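Local coordinates for surface-associated protein CshA (Streptococcus gordonii, PDB 5L2D) that binds host fibronectin as a cell-wall-anchored surface adhesin, the piece described here being its non-repetitive domain 2, at residues W182-E187 against K195-V200; A170-F175 against S228-P233; M30-L33 against F39-G42; V146-T149 against P154-P157. All coordinates share one frame; numbering follows the deposited sequence.

Interaction 1: W182-E187 against K195-V200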
loop_
_atom_site.group_PDB
_atom_site.type_symbol
_atom_site.label_atom_id
_atom_site.label_comp_id
_atom_site.label_asym_id
_atom_site.label_seq_id
_atom_site.Cartn_x
_atom_site.Cartn_y
_atom_site.Cartn_z
ATOM N N TRP A 182 -7.716 -3.970 -11.211
ATOM C CA TRP A 182 -8.062 -2.658 -10.684
ATOM C C TRP A 182 -8.820 -1.792 -11.723
ATOM O O TRP A 182 -8.407 -1.709 -12.854
ATOM C CB TRP A 182 -6.797 -1.957 -10.242
ATOM C CG TRP A 182 -6.120 -2.492 -9.039
ATOM C CD1 TRP A 182 -4.929 -3.101 -8.995
ATOM C CD2 TRP A 182 -6.561 -2.376 -7.693
ATOM N NE1 TRP A 182 -4.588 -3.389 -7.702
ATOM C CE2 TRP A 182 -5.586 -2.958 -6.885
ATOM C CE3 TRP A 182 -7.706 -1.857 -7.099
ATOM C CZ2 TRP A 182 -5.713 -3.054 -5.513
ATOM C CZ3 TRP A 182 -7.832 -1.934 -5.735
ATOM C CH2 TRP A 182 -6.841 -2.518 -4.949
ATOM N N GLU A 183 -9.929 -1.181 -11.338
ATOM C CA GLU A 183 -10.580 -0.154 -12.174
ATOM C C GLU A 183 -10.548 1.225 -11.480
ATOM O O GLU A 183 -10.545 1.331 -10.256
ATOM C CB GLU A 183 -11.999 -0.551 -12.574
ATOM C CG GLU A 183 -12.595 -1.629 -11.687
ATOM C CD GLU A 183 -13.923 -2.180 -12.172
ATOM O OE1 GLU A 183 -14.285 -3.285 -11.690
ATOM O OE2 GLU A 183 -14.586 -1.518 -13.011
ATOM N N TYR A 184 -10.450 2.275 -12.286
ATOM C CA TYR A 184 -10.345 3.640 -11.775
ATOM C C TYR A 184 -11.768 4.028 -11.527
ATOM O O TYR A 184 -12.587 3.813 -12.359
ATOM C CB TYR A 184 -9.687 4.563 -12.812
ATOM C CG TYR A 184 -9.614 6.004 -12.380
ATOM C CD1 TYR A 184 -8.607 6.442 -11.523
ATOM C CD2 TYR A 184 -10.561 6.938 -12.804
ATOM C CE1 TYR A 184 -8.543 7.764 -11.100
ATOM C CE2 TYR A 184 -10.494 8.266 -12.388
ATOM C CZ TYR A 184 -9.487 8.672 -11.532
ATOM O OH TYR A 184 -9.408 9.985 -11.101
ATOM N N VAL A 185 -12.099 4.571 -10.387
ATOM C CA VAL A 185 -13.486 4.967 -10.200
ATOM C C VAL A 185 -13.681 6.449 -9.940
ATOM O O VAL A 185 -14.759 6.861 -9.581
ATOM C CB VAL A 185 -14.141 4.172 -9.070
ATOM C CG1 VAL A 185 -14.577 2.823 -9.602
ATOM C CG2 VAL A 185 -13.187 4.024 -7.904
ATOM N N GLY A 186 -12.654 7.253 -10.128
ATOM C CA GLY A 186 -12.813 8.676 -9.997
ATOM C C GLY A 186 -11.915 9.124 -8.897
ATOM O O GLY A 186 -10.970 8.415 -8.550
ATOM N N GLU A 187 -12.217 10.302 -8.356
ATOM C CA GLU A 187 -11.457 10.881 -7.244
ATOM C C GLU A 187 -12.376 11.239 -6.085
ATOM O O GLU A 187 -13.588 11.365 -6.250
ATOM C CB GLU A 187 -10.617 12.117 -7.669
ATOM C CG GLU A 187 -11.177 12.999 -8.788
ATOM C CD GLU A 187 -10.703 12.545 -10.147
ATOM O OE1 GLU A 187 -9.470 12.574 -10.353
ATOM O OE2 GLU A 187 -11.551 12.139 -10.982
ATOM N N LYS A 195 -1.834 14.462 -19.764
ATOM C CA LYS A 195 -2.996 15.140 -19.209
ATOM C C LYS A 195 -2.921 14.925 -17.715
ATOM O O LYS A 195 -2.378 15.781 -16.966
ATOM C CB LYS A 195 -4.313 14.566 -19.793
ATOM N N GLY A 196 -3.409 13.727 -17.349
ATOM C CA GLY A 196 -3.658 13.285 -15.986
ATOM C C GLY A 196 -5.144 13.183 -15.642
ATOM O O GLY A 196 -5.969 13.840 -16.283
ATOM N N PRO A 197 -5.497 12.215 -14.768
ATOM C CA PRO A 197 -6.145 12.431 -13.443
ATOM C C PRO A 197 -5.064 12.177 -12.392
ATOM O O PRO A 197 -5.079 12.710 -11.277
ATOM C CB PRO A 197 -7.236 11.367 -13.372
ATOM C CG PRO A 197 -6.864 10.337 -14.392
ATOM C CD PRO A 197 -5.874 10.914 -15.369
ATOM N N TYR A 198 -4.117 11.345 -12.806
ATOM C CA TYR A 198 -2.924 11.021 -12.069
ATOM C C TYR A 198 -1.909 10.746 -13.160
ATOM O O TYR A 198 -2.308 10.592 -14.328
ATOM C CB TYR A 198 -3.164 9.750 -11.240
ATOM C CG TYR A 198 -3.421 8.458 -12.035
ATOM C CD1 TYR A 198 -4.718 8.008 -12.311
ATOM C CD2 TYR A 198 -2.362 7.677 -12.461
ATOM C CE1 TYR A 198 -4.938 6.824 -13.005
ATOM C CE2 TYR A 198 -2.574 6.511 -13.155
ATOM C CZ TYR A 198 -3.854 6.090 -13.424
ATOM O OH TYR A 198 -3.992 4.910 -14.117
ATOM N N THR A 199 -0.630 10.650 -12.794
ATOM C CA THR A 199 0.376 10.239 -13.756
ATOM C C THR A 199 1.292 9.163 -13.205
ATOM O O THR A 199 1.603 9.139 -12.015
ATOM C CB THR A 199 1.290 11.395 -14.125
ATOM O OG1 THR A 199 2.057 11.707 -12.975
ATOM C CG2 THR A 199 0.486 12.617 -14.549
ATOM N N VAL A 200 1.796 8.322 -14.095
ATOM C CA VAL A 200 2.539 7.176 -13.662
ATOM C C VAL A 200 4.006 7.504 -13.381
ATOM O O VAL A 200 4.680 8.109 -14.196
ATOM C CB VAL A 200 2.442 6.049 -14.716
ATOM C CG1 VAL A 200 3.262 4.845 -14.252
ATOM C CG2 VAL A 200 0.974 5.698 -14.993
#

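Interaction 2: A170-F175 against S228-P233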
loop_
_atom_site.group_PDB
_atom_site.type_symbol
_atom_site.label_atom_id
_atom_site.label_comp_id
_atom_site.label_asym_id
_atom_site.label_seq_id
_atom_site.Cartn_x
_atom_site.Cartn_y
_atom_site.Cartn_z
ATOM N N ALA A 170 10.277 8.450 -6.320
ATOM C CA ALA A 170 10.861 7.627 -5.277
ATOM C C ALA A 170 10.122 7.660 -3.932
ATOM O O ALA A 170 10.701 7.294 -2.904
ATOM C CB ALA A 170 12.311 8.007 -5.093
ATOM N N GLU A 171 8.874 8.129 -3.927
ATOM C CA GLU A 171 7.973 7.951 -2.784
ATOM C C GLU A 171 6.903 6.948 -3.252
ATOM O O GLU A 171 5.887 7.311 -3.877
ATOM C CB GLU A 171 7.382 9.292 -2.316
ATOM C CG GLU A 171 8.392 10.207 -1.598
ATOM C CD GLU A 171 7.759 11.435 -0.944
ATOM O OE1 GLU A 171 6.780 11.991 -1.485
ATOM O OE2 GLU A 171 8.252 11.866 0.110
ATOM N N TYR A 172 7.193 5.671 -2.982
ATOM C CA TYR A 172 6.592 4.532 -3.712
ATOM C C TYR A 172 5.330 3.979 -3.015
ATOM O O TYR A 172 5.409 3.549 -1.874
ATOM C CB TYR A 172 7.620 3.421 -3.811
ATOM C CG TYR A 172 8.817 3.687 -4.698
ATOM C CD1 TYR A 172 8.654 3.878 -6.060
ATOM C CD2 TYR A 172 10.121 3.697 -4.178
ATOM C CE1 TYR A 172 9.739 4.104 -6.889
ATOM C CE2 TYR A 172 11.221 3.913 -5.007
ATOM C CZ TYR A 172 11.013 4.123 -6.359
ATOM O OH TYR A 172 12.048 4.320 -7.220
ATOM N N GLY A 173 4.174 4.004 -3.681
ATOM C CA GLY A 173 2.930 3.498 -3.083
ATOM C C GLY A 173 2.230 2.500 -3.992
ATOM O O GLY A 173 1.693 2.896 -5.020
ATOM N N ILE A 174 2.238 1.213 -3.611
ATOM C CA ILE A 174 1.681 0.123 -4.447
ATOM C C ILE A 174 0.479 -0.590 -3.813
ATOM O O ILE A 174 0.485 -0.905 -2.607
ATOM C CB ILE A 174 2.743 -0.960 -4.713
ATOM C CG1 ILE A 174 4.035 -0.318 -5.213
ATOM C CG2 ILE A 174 2.198 -1.992 -5.696
ATOM C CD1 ILE A 174 5.182 -1.283 -5.467
ATOM N N PHE A 175 -0.526 -0.863 -4.633
ATOM C CA PHE A 175 -1.691 -1.594 -4.180
ATOM C C PHE A 175 -1.803 -2.973 -4.869
ATOM O O PHE A 175 -1.784 -3.053 -6.082
ATOM C CB PHE A 175 -2.946 -0.804 -4.496
ATOM C CG PHE A 175 -2.960 0.591 -3.955
ATOM C CD1 PHE A 175 -3.401 0.847 -2.693
ATOM C CD2 PHE A 175 -2.582 1.656 -4.752
ATOM C CE1 PHE A 175 -3.436 2.129 -2.216
ATOM C CE2 PHE A 175 -2.616 2.946 -4.288
ATOM C CZ PHE A 175 -3.045 3.178 -3.013
ATOM N N SER A 228 14.150 0.192 -9.070
ATOM C CA SER A 228 13.648 0.268 -10.420
ATOM C C SER A 228 12.448 -0.667 -10.567
ATOM O O SER A 228 11.549 -0.438 -11.372
ATOM C CB SER A 228 14.749 -0.093 -11.429
ATOM O OG SER A 228 14.902 -1.497 -11.609
ATOM N N LYS A 229 12.444 -1.736 -9.793
ATOM C CA LYS A 229 11.408 -2.735 -9.945
ATOM C C LYS A 229 10.202 -2.489 -9.065
ATOM O O LYS A 229 9.228 -3.208 -9.218
ATOM C CB LYS A 229 11.954 -4.121 -9.646
ATOM C CG LYS A 229 13.105 -4.545 -10.526
ATOM C CD LYS A 229 12.665 -4.711 -11.964
ATOM C CE LYS A 229 13.885 -5.115 -12.760
ATOM N NZ LYS A 229 13.507 -5.410 -14.159
ATOM N N TYR A 230 10.277 -1.517 -8.143
ATOM C CA TYR A 230 9.084 -0.942 -7.487
ATOM C C TYR A 230 8.192 -0.150 -8.466
ATOM O O TYR A 230 6.955 -0.058 -8.287
ATOM C CB TYR A 230 9.481 -0.081 -6.306
ATOM C CG TYR A 230 9.814 -0.813 -5.002
ATOM C CD1 TYR A 230 10.782 -1.777 -4.920
ATOM C CD2 TYR A 230 9.163 -0.479 -3.836
ATOM C CE1 TYR A 230 11.072 -2.428 -3.705
ATOM C CE2 TYR A 230 9.428 -1.110 -2.629
ATOM C CZ TYR A 230 10.385 -2.082 -2.551
ATOM O OH TYR A 230 10.615 -2.646 -1.293
ATOM N N LEU A 231 8.783 0.357 -9.542
ATOM C CA LEU A 231 8.004 1.091 -10.558
ATOM C C LEU A 231 7.115 0.126 -11.249
ATOM O O LEU A 231 7.492 -1.021 -11.398
ATOM C CB LEU A 231 8.931 1.741 -11.593
ATOM C CG LEU A 231 9.801 2.824 -10.967
ATOM C CD1 LEU A 231 10.916 3.257 -11.875
ATOM C CD2 LEU A 231 8.948 4.021 -10.577
ATOM N N SER A 232 5.960 0.554 -11.691
ATOM C CA SER A 232 5.106 -0.362 -12.373
ATOM C C SER A 232 5.611 -0.516 -13.763
ATOM O O SER A 232 6.093 0.429 -14.342
ATOM C CB SER A 232 3.695 0.154 -12.420
ATOM O OG SER A 232 2.947 -0.600 -13.324
ATOM N N PRO A 233 5.494 -1.784 -14.299
ATOM C CA PRO A 233 5.973 -1.899 -15.670
ATOM C C PRO A 233 4.912 -1.488 -16.647
ATOM O O PRO A 233 5.141 -1.535 -17.828
ATOM C CB PRO A 233 6.268 -3.367 -15.812
ATOM C CG PRO A 233 5.185 -3.995 -15.078
ATOM C CD PRO A 233 5.069 -3.181 -13.849
#

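Interaction 3: M30-L33 against F39-G42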
loop_
_atom_site.group_PDB
_atom_site.type_symbol
_atom_site.label_atom_id
_atom_site.label_comp_id
_atom_site.label_asym_id
_atom_site.label_seq_id
_atom_site.Cartn_x
_atom_site.Cartn_y
_atom_site.Cartn_z
ATOM N N MET A 30 -12.523 -2.192 16.325
ATOM C CA MET A 30 -11.286 -2.940 16.246
ATOM C C MET A 30 -11.099 -3.918 17.371
ATOM O O MET A 30 -11.583 -3.732 18.461
ATOM C CB MET A 30 -10.101 -2.001 16.220
ATOM C CG MET A 30 -10.294 -0.810 15.329
ATOM S SD MET A 30 -9.641 -1.086 13.698
ATOM C CE MET A 30 -8.266 -2.131 14.039
ATOM N N LYS A 31 -10.372 -4.971 17.083
ATOM C CA LYS A 31 -10.073 -5.998 18.070
ATOM C C LYS A 31 -8.703 -6.554 17.807
ATOM O O LYS A 31 -8.238 -6.567 16.686
ATOM C CB LYS A 31 -11.075 -7.135 18.013
ATOM C CG LYS A 31 -12.473 -6.770 18.469
ATOM C CD LYS A 31 -13.303 -8.018 18.757
ATOM C CE LYS A 31 -13.196 -8.459 20.211
ATOM N NZ LYS A 31 -14.211 -7.736 21.032
ATOM N N ASN A 32 -8.051 -7.004 18.866
ATOM C CA ASN A 32 -6.756 -7.625 18.773
ATOM C C ASN A 32 -5.613 -6.655 18.302
ATOM O O ASN A 32 -4.707 -7.010 17.515
ATOM C CB ASN A 32 -6.918 -8.856 17.881
ATOM C CG ASN A 32 -6.074 -10.007 18.339
ATOM O OD1 ASN A 32 -5.851 -10.161 19.521
ATOM N ND2 ASN A 32 -5.592 -10.816 17.408
ATOM N N LEU A 33 -5.667 -5.429 18.820
ATOM C CA LEU A 33 -4.621 -4.451 18.597
ATOM C C LEU A 33 -3.406 -4.789 19.399
ATOM O O LEU A 33 -3.479 -5.435 20.435
ATOM C CB LEU A 33 -5.064 -3.074 19.058
ATOM C CG LEU A 33 -6.073 -2.337 18.199
ATOM C CD1 LEU A 33 -6.315 -0.945 18.778
ATOM C CD2 LEU A 33 -5.562 -2.250 16.776
ATOM N N PHE A 39 -1.357 -2.100 14.642
ATOM C CA PHE A 39 -1.825 -3.282 13.931
ATOM C C PHE A 39 -0.760 -4.333 13.944
ATOM O O PHE A 39 0.406 -4.040 13.749
ATOM C CB PHE A 39 -2.122 -2.931 12.475
ATOM C CG PHE A 39 -3.353 -2.086 12.273
ATOM C CD1 PHE A 39 -3.787 -1.181 13.231
ATOM C CD2 PHE A 39 -4.053 -2.169 11.100
ATOM C CE1 PHE A 39 -4.916 -0.406 13.029
ATOM C CE2 PHE A 39 -5.171 -1.395 10.889
ATOM C CZ PHE A 39 -5.609 -0.514 11.854
ATOM N N LYS A 40 -1.170 -5.564 14.169
ATOM C CA LYS A 40 -0.275 -6.705 14.078
ATOM C C LYS A 40 -1.018 -7.769 13.343
ATOM O O LYS A 40 -2.202 -7.585 12.979
ATOM C CB LYS A 40 0.121 -7.227 15.467
ATOM C CG LYS A 40 -1.040 -7.653 16.361
ATOM C CD LYS A 40 -0.554 -8.100 17.738
ATOM C CE LYS A 40 -1.613 -7.948 18.833
ATOM N NZ LYS A 40 -2.694 -8.937 18.671
ATOM N N VAL A 41 -0.342 -8.893 13.128
ATOM C CA VAL A 41 -1.007 -9.975 12.456
ATOM C C VAL A 41 -2.042 -10.450 13.446
ATOM O O VAL A 41 -1.714 -10.707 14.612
ATOM C CB VAL A 41 -0.072 -11.142 12.107
ATOM C CG1 VAL A 41 -0.836 -12.189 11.309
ATOM C CG2 VAL A 41 1.127 -10.660 11.302
ATOM N N GLY A 42 -3.293 -10.510 12.988
ATOM C CA GLY A 42 -4.370 -11.082 13.761
ATOM C C GLY A 42 -5.330 -10.021 14.204
ATOM O O GLY A 42 -6.482 -10.342 14.555
#

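Interaction 4: V146-T149 against P154-P157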
loop_
_atom_site.group_PDB
_atom_site.type_symbol
_atom_site.label_atom_id
_atom_site.label_comp_id
_atom_site.label_asym_id
_atom_site.label_seq_id
_atom_site.Cartn_x
_atom_site.Cartn_y
_atom_site.Cartn_z
ATOM N N VAL A 146 -10.042 -10.147 3.522
ATOM C CA VAL A 146 -11.281 -9.377 3.340
ATOM C C VAL A 146 -12.507 -10.292 3.255
ATOM O O VAL A 146 -12.566 -11.216 2.432
ATOM C CB VAL A 146 -11.241 -8.579 2.039
ATOM C CG1 VAL A 146 -12.441 -7.651 1.945
ATOM C CG2 VAL A 146 -9.956 -7.809 1.956
ATOM N N GLU A 147 -13.494 -10.005 4.085
ATOM C CA GLU A 147 -14.698 -10.798 4.146
ATOM C C GLU A 147 -15.866 -9.863 4.251
ATOM O O GLU A 147 -15.763 -8.740 4.775
ATOM C CB GLU A 147 -14.708 -11.727 5.358
ATOM C CG GLU A 147 -13.417 -12.503 5.617
ATOM C CD GLU A 147 -13.524 -13.415 6.847
ATOM O OE1 GLU A 147 -13.772 -12.916 7.969
ATOM O OE2 GLU A 147 -13.366 -14.645 6.700
ATOM N N ALA A 148 -16.995 -10.344 3.776
ATOM C CA ALA A 148 -18.182 -9.557 3.776
ATOM C C ALA A 148 -19.415 -10.465 3.796
ATOM O O ALA A 148 -19.462 -11.520 3.165
ATOM C CB ALA A 148 -18.178 -8.627 2.568
ATOM N N THR A 149 -20.425 -9.985 4.502
ATOM C CA THR A 149 -21.610 -10.721 4.848
ATOM C C THR A 149 -22.835 -9.919 4.543
ATOM O O THR A 149 -22.860 -8.710 4.728
ATOM C CB THR A 149 -21.564 -11.001 6.340
ATOM O OG1 THR A 149 -21.287 -12.377 6.477
ATOM C CG2 THR A 149 -22.910 -10.563 7.141
ATOM N N PRO A 154 -22.033 -15.158 3.358
ATOM C CA PRO A 154 -20.882 -14.612 2.617
ATOM C C PRO A 154 -21.288 -13.965 1.343
ATOM O O PRO A 154 -22.194 -14.464 0.700
ATOM C CB PRO A 154 -20.050 -15.855 2.328
ATOM C CG PRO A 154 -20.276 -16.699 3.570
ATOM C CD PRO A 154 -21.749 -16.512 3.884
ATOM N N VAL A 155 -20.648 -12.852 1.003
ATOM C CA VAL A 155 -20.847 -12.186 -0.306
ATOM C C VAL A 155 -19.526 -11.652 -0.893
ATOM O O VAL A 155 -18.517 -11.580 -0.174
ATOM C CB VAL A 155 -21.866 -11.028 -0.218
ATOM C CG1 VAL A 155 -23.279 -11.580 -0.171
ATOM C CG2 VAL A 155 -21.596 -10.150 1.004
ATOM N N LYS A 156 -19.543 -11.316 -2.193
ATOM C CA LYS A 156 -18.347 -10.865 -2.942
ATOM C C LYS A 156 -18.144 -9.370 -2.691
ATOM O O LYS A 156 -18.873 -8.556 -3.274
ATOM C CB LYS A 156 -18.487 -11.083 -4.485
ATOM N N PRO A 157 -17.138 -8.995 -1.854
ATOM C CA PRO A 157 -16.856 -7.588 -1.541
ATOM C C PRO A 157 -16.182 -6.815 -2.662
ATOM O O PRO A 157 -15.334 -7.357 -3.387
ATOM C CB PRO A 157 -15.897 -7.681 -0.381
ATOM C CG PRO A 157 -15.147 -8.927 -0.656
ATOM C CD PRO A 157 -16.121 -9.885 -1.275
#

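Interaction 1: W182-E187 against K195-V200
Glu-187 and Pro-197 bring the two backbones closest together, yet their CA atoms remain 8.3 Å apart. No main-chain or side-chain hydrogen bond joins the segments, so the gap is bridged by side chains in van der Waals contact. Tyr-184 does most of the reaching. With CG anti to the backbone N (chi1 177°), its ring extends from the strand toward the other segment, and the phenol end lies against the Pro-197 ring. There Tyr-184 OH comes within 3.4 Å of Pro-197 CB, while Tyr-184 CZ sits 4.0 Å from that same CB.

Strand 183-188 continues as part of a sheet that crosses the interface with the second subunit: Glu-183, Tyr-184, Gly-186 and Glu-187 pair antiparallel with a strand of that chain, and Glu-183 makes a salt bridge to Arg-261 of the second subunit. Strand 198-200 instead borders 244-250 within its own chain, so the contact joins a strand paired across the subunit interface to an outermost strand of the chain's own three-stranded sheet, at the surface.

The second aromatic partner is Tyr-198, whose side chain passes Tyr-184 in the opposite direction. Tyr-198 CE1 meets Tyr-184 CD1 at 4.0 Å, and the ring planes are inclined by 37°, their centroids 6.0 Å apart. The Tyr-198 ring also packs on Leu-240, which touches Tyr-184 too. On one face of the Tyr-184 ring, near the rim, lies Gly-186 N. Glu-187 bends at chi2 and crosses Pro-197 at about a right angle, bringing OE1 to 3.9 Å from Pro-197 CB.

Interaction 2: A170-F175 against S228-P233
Tyr-172 meets the 228-233 loop first, and its ring is sandwiched. Tyr-230 CB sits over the centre of one face, 4.1 Å from the ring centroid and 11° off the normal, a CH-pi contact. The opposite face carries Ala-170 CA, shifted toward the rim. At the ring's edge, in its plane, Leu-231 CD2 touches Tyr-172 CE1 at 3.8 Å. CG of Tyr-172 lies anti to the carbonyl carbon (chi1 -69°), which carries the ring back over Ala-170 while it faces the loop. The two tyrosine side chains cross at about a right angle; their rings are tilted obliquely, centroids 5.6 Å apart, and Tyr-172 CB packs near Tyr-230 CD2.

Two residues on, Ile-174 faces the loop again, as the alternation of a strand requires. Its extended CG1 arm (chi2 178°) carries CD1 to 3.5 Å from Tyr-230 O and to 4.4 Å from Tyr-230 CD2. No hydrogen bond crosses this buried interface.

Around it, Phe-65 meets the Tyr-230 ring edge-to-face and also packs on Ile-174, while Arg-74 of helix 69-75 donates to Lys-229 O. Met-201, just past strand 198-200, touches both Tyr-172 and Leu-231. Strand 172-177 itself lies between 244-250 of its own chain and an antiparallel strand of the second subunit, with the loop that follows helix 218-221 packed against its Tyr-172 and Ile-174 side chains.

Interaction 3: M30-L33 against F39-G42
Leu-33 and Phe-39 approach to 5.6 Å between CA atoms and Asn-32 and Gly-42 to 6.5 Å, so the chain doubles back on itself here. Two polar bonds close the turn, both made by side chains. Asn-32 ND2 donates to Gly-42 O at 3.0 Å along an almost straight line (173° at the hydrogen). The acceptor lies in the amide plane of Asn-32, but ND2 stands above the Gly-42 carbonyl plane. Lys-40 returns the grip: its chain bends at chi4 (71°), setting NZ 3.0 Å from Asn-32 O, likewise above that carbonyl plane.

Strand 30-31 pairs antiparallel with 44-50, through Lys-31 and Val-44, and the loop between them completes a beta hairpin at the edge of the larger sheet. Within it Thr-43 OG1 also bonds Asn-32 O, which therefore has two partners.

Apart from this polar cluster, Phe-39 meets two apolar side chains. Met-30, bent at chi2 and chi3, brings CE to 3.8 Å from Phe-39 CZ, while its SD makes an oblique Met-aromatic contact 5.4 Å from the ring centroid. Leu-33 runs alongside Phe-39, pointing the same way, with CD2 at 4.1 Å from Phe-39 CD1.

Interaction 4: V146-T149 against P154-P157
The flat group of this contact is the peptide carbonyl of Ala-148, which Val-155 N approaches from 32° off its plane; the puckered ring of Pro-157 lies with its CB-CG side on the same strand. They sit at a beta hairpin in which strand 138-150 turns tightly into 153-154, and Thr-149 and Pro-154 form an antiparallel non-hydrogen-bonded pair with CA atoms 4.5 Å apart.

The pairing is brief. Val-155 N donates to Ala-148 O at 2.8 Å, with an N-H...O angle of 157°, and Pro-154 CA adds a CA-H...O contact to this oxygen at 3.4 Å. Beyond Val-155 the chain veers off from strand 138-150, the two segments' end-to-end directions standing 127° apart, and only Pro-157 returns to the strand through its side chain.

Strand 53-61 flanks 138-150 along its other edge, with Glu-147 bonded to Thr-56 and Thr-149 to Val-54 through the backbone. Val-146 and Pro-157 both pack on Ala-263 of the second subunit, and both make backbone hydrogen bonds to that subunit, so the end of this contact lies at the interface with it.

Apolar packing finishes the junction. Val-155 CG2, placed between its backbone N and carbonyl carbon, lies 4.1 Å from Ala-148 CB. Val-146 CG1, anti to its own backbone N, reaches Pro-157 CG at 4.0 Å, while Ala-148 CB touches Pro-157 CB at 3.8 Å.

How the interactions relate
Along the chain the order is interaction 3, then interaction 4, then interaction 2, with interaction 1 nested inside the loop that interaction 2 closes. Interactions 3 and 4 belong to the larger antiparallel sheet, their centres about 19 Å apart. Interactions 1 and 2 reach the smaller sheet of 172-177, 244-250 and 198-200; their centres lie about 16 Å apart, and a weak hydrogen bond from Trp-182 NE1 to Phe-175 O joins them directly. Interaction 3 lies farthest from interaction 1, about 32 Å between centres, across the centre of the chain. Interactions 1, 2 and 4 all touch the second subunit, whereas interaction 3 does not, so that interface draws on both sheets of this adhesin domain.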